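Local structure of possible prolidase (2P9B) at residues Leu73-Thr78 with Val342-Gly347. The protein is a putative prolidase of the amidohydrolase family, assigned by family a probable action on carbon-nitrogen bonds other than peptide bonds, so its substrate remains uncertain. Numbering follows the deposited sequence.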
ATOM      1  N   LEU A  73       3.130   8.710   2.828  1.00  9.42           N
ATOM      2  CA  LEU A  73       2.951   7.689   1.798  1.00  9.82           C
ATOM      3  C   LEU A  73       2.051   6.592   2.349  1.00 10.93           C
ATOM      4  O   LEU A  73       1.931   6.427   3.555  1.00 11.79           O
ATOM      5  CB  LEU A  73       4.299   7.078   1.385  1.00 10.44           C
ATOM      6  CG  LEU A  73       5.278   7.989   0.632  1.00 10.50           C
ATOM      7  CD1 LEU A  73       6.587   7.253   0.383  1.00 11.47           C
ATOM      8  CD2 LEU A  73       4.645   8.419  -0.697  1.00 12.17           C
ATOM      9  N   ILE A  74       1.403   5.861   1.450  1.00  9.48           N
ATOM     10  CA  ILE A  74       0.531   4.759   1.839  1.00  9.25           C
ATOM     11  C   ILE A  74       0.959   3.552   1.023  1.00 10.18           C
ATOM     12  O   ILE A  74       1.214   3.676  -0.175  1.00 10.47           O
ATOM     13  CB  ILE A  74      -0.957   5.094   1.529  1.00  8.36           C
ATOM     14  CG1 ILE A  74      -1.381   6.314   2.353  1.00  9.17           C
ATOM     15  CG2 ILE A  74      -1.847   3.889   1.839  1.00  9.50           C
ATOM     16  CD1 ILE A  74      -2.821   6.756   2.136  1.00 10.28           C
ATOM     17  N   ASN A  75       1.066   2.392   1.668  1.00 10.31           N
ATOM     18  CA  ASN A  75       1.443   1.171   0.959  1.00  9.03           C
ATOM     19  C   ASN A  75       0.267   0.210   1.087  1.00  9.60           C
ATOM     20  O   ASN A  75      -0.037  -0.266   2.176  1.00 10.55           O
ATOM     21  CB  ASN A  75       2.703   0.543   1.563  1.00  8.39           C
ATOM     22  CG  ASN A  75       3.266  -0.568   0.690  1.00  8.24           C
ATOM     23  OD1 ASN A  75       2.514  -1.343   0.103  1.00 10.73           O
ATOM     24  ND2 ASN A  75       4.590  -0.644   0.601  1.00  9.59           N
ATOM     25  N   ALA A  76      -0.404  -0.067  -0.027  1.00  9.81           N
ATOM     26  CA  ALA A  76      -1.584  -0.931  -0.003  1.00  9.82           C
ATOM     27  C   ALA A  76      -1.334  -2.430  -0.009  1.00 10.25           C
ATOM     28  O   ALA A  76      -2.281  -3.217  -0.040  1.00 11.20           O
ATOM     29  CB  ALA A  76      -2.507  -0.567  -1.166  1.00 10.76           C
ATOM     30  N   HIS A  77      -0.073  -2.841   0.025  1.00 10.53           N
ATOM     31  CA  HIS A  77       0.213  -4.269   0.010  1.00 12.18           C
ATOM     32  C   HIS A  77       1.496  -4.576   0.774  1.00 10.71           C
ATOM     33  O   HIS A  77       2.591  -4.472   0.231  1.00 12.99           O
ATOM     34  CB  HIS A  77       0.316  -4.755  -1.440  1.00 12.59           C
ATOM     35  CG  HIS A  77       0.351  -6.244  -1.578  1.00 15.94           C
ATOM     36  ND1 HIS A  77      -0.019  -6.894  -2.736  1.00 20.01           N
ATOM     37  CD2 HIS A  77       0.713  -7.212  -0.703  1.00 14.52           C
ATOM     38  CE1 HIS A  77       0.111  -8.197  -2.567  1.00 18.04           C
ATOM     39  NE2 HIS A  77       0.554  -8.417  -1.343  1.00 18.15           N
ATOM     40  N   THR A  78       1.342  -4.954   2.039  1.00 11.75           N
ATOM     41  CA  THR A  78       2.482  -5.258   2.896  1.00 10.14           C
ATOM     42  C   THR A  78       2.306  -6.554   3.690  1.00 11.08           C
ATOM     43  O   THR A  78       1.227  -7.145   3.713  1.00 12.96           O
ATOM     44  CB  THR A  78       2.721  -4.117   3.917  1.00  9.88           C
ATOM     45  OG1 THR A  78       1.581  -3.998   4.787  1.00 11.69           O
ATOM     46  CG2 THR A  78       2.921  -2.782   3.189  1.00 11.39           C
ATOM     47  N   VAL A 342      -0.601   2.123  -5.021  1.00  9.94           N
ATOM     48  CA  VAL A 342       0.794   1.787  -4.776  1.00  9.33           C
ATOM     49  C   VAL A 342       0.888   0.771  -3.641  1.00 10.74           C
ATOM     50  O   VAL A 342       0.443   1.023  -2.518  1.00 11.20           O
ATOM     51  CB  VAL A 342       1.600   3.056  -4.403  1.00 11.12           C
ATOM     52  CG1 VAL A 342       2.948   2.678  -3.821  1.00 11.57           C
ATOM     53  CG2 VAL A 342       1.790   3.924  -5.641  1.00 12.26           C
ATOM     54  N   GLY A 343       1.462  -0.383  -3.957  1.00  9.94           N
ATOM     55  CA  GLY A 343       1.645  -1.447  -2.984  1.00 11.01           C
ATOM     56  C   GLY A 343       2.911  -2.136  -3.449  1.00 11.61           C
ATOM     57  O   GLY A 343       3.239  -2.044  -4.629  1.00 11.60           O
ATOM     58  N   THR A 344       3.628  -2.820  -2.561  1.00 11.14           N
ATOM     59  CA  THR A 344       4.872  -3.448  -2.994  1.00  9.66           C
ATOM     60  C   THR A 344       5.095  -4.904  -2.610  1.00 11.90           C
ATOM     61  O   THR A 344       6.024  -5.529  -3.113  1.00 12.30           O
ATOM     62  CB  THR A 344       6.084  -2.669  -2.473  1.00 10.01           C
ATOM     63  OG1 THR A 344       6.100  -2.718  -1.042  1.00  9.41           O
ATOM     64  CG2 THR A 344       6.020  -1.223  -2.935  1.00 11.33           C
ATOM     65  N   ASP A 345       4.259  -5.430  -1.722  1.00 11.61           N
ATOM     66  CA  ASP A 345       4.383  -6.807  -1.238  1.00 13.10           C
ATOM     67  C   ASP A 345       5.648  -6.922  -0.376  1.00 13.13           C
ATOM     68  O   ASP A 345       6.487  -7.794  -0.600  1.00 14.92           O
ATOM     69  CB  ASP A 345       4.461  -7.798  -2.409  1.00 15.14           C
ATOM     70  CG  ASP A 345       3.922  -9.174  -2.047  1.00 20.08           C
ATOM     71  OD1 ASP A 345       3.778  -9.462  -0.841  1.00 19.72           O
ATOM     72  OD2 ASP A 345       3.645  -9.973  -2.969  1.00 22.63           O
ATOM     73  N   THR A 346       5.779  -6.042   0.612  1.00 13.23           N
ATOM     74  CA  THR A 346       6.950  -6.060   1.489  1.00 13.41           C
ATOM     75  C   THR A 346       7.093  -7.406   2.198  1.00 16.43           C
ATOM     76  O   THR A 346       6.122  -8.147   2.348  1.00 16.85           O
ATOM     77  CB  THR A 346       6.879  -4.952   2.566  1.00 13.02           C
ATOM     78  OG1 THR A 346       5.800  -5.222   3.465  1.00 12.29           O
ATOM     79  CG2 THR A 346       6.659  -3.590   1.917  1.00 12.29           C
ATOM     80  N   GLY A 347       8.304  -7.715   2.649  1.00 18.55           N
ATOM     81  CA  GLY A 347       8.523  -8.978   3.327  1.00 21.82           C
ATOM     82  C   GLY A 347       9.174  -9.989   2.406  1.00 25.80           C
ATOM     83  O   GLY A 347       9.767 -10.969   2.868  1.00 26.31           O
TER
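With CG of Asn75 trans to its own backbone N (chi1 -169°), the carboxamide is carried up to the backbone of Gly343 and Thr344, while OG1 of Thr344, set between its N and C by a chi1 of 64°, turns to meet it. Asn75 ND2 donates to Thr344 OG1 at 3.0 Å, nearly straight and in the amide plane, and also to Thr356 OG1 in helix 356-367; threonine suits position 344 by offering this hydroxyl. Asn75 OD1 accepts from His77 N at 3.0 Å, closing an Asx turn, and from Thr344 N at 3.2 Å, the latter more bent. Asparagine suits its place because a single flat group offers both an acceptor and donors; a leucine here would probably leave Thr344 OG1 without this donor and His77 N without its Asx-turn acceptor, so that the corner in the chain could shift. Ala76 N reaches Val342 O at 2.8 Å in an almost linear bond, and His77 O takes Asp345 N at 2.7 Å. Gly343 passes so close to His77 that a CB on it would collide with His77 CB, hence glycine. These links join strand 68-78 to the loop before helix 356-367 in the TIM-barrel-like amidohydrolase fold, whose metal ligands characteristically include a His-X-His pair ending the first barrel strand and a later aspartate. His77, His79 and Asp345, imidazoles and a carboxylate, turn donor atoms toward one point, consistent with such a site, although no metal is present there. Asp345 CB lies over one face of the His77 ring, 4.2 Å from its centroid, in a CH-pi contact, the carboxylate plane tilted 32° from the ring. Thr346 OG1 packs 3.3 Å from Thr78 CB, its hydroxyl suited to hydrogen-bonding both Gln353 OE1 and His79 N.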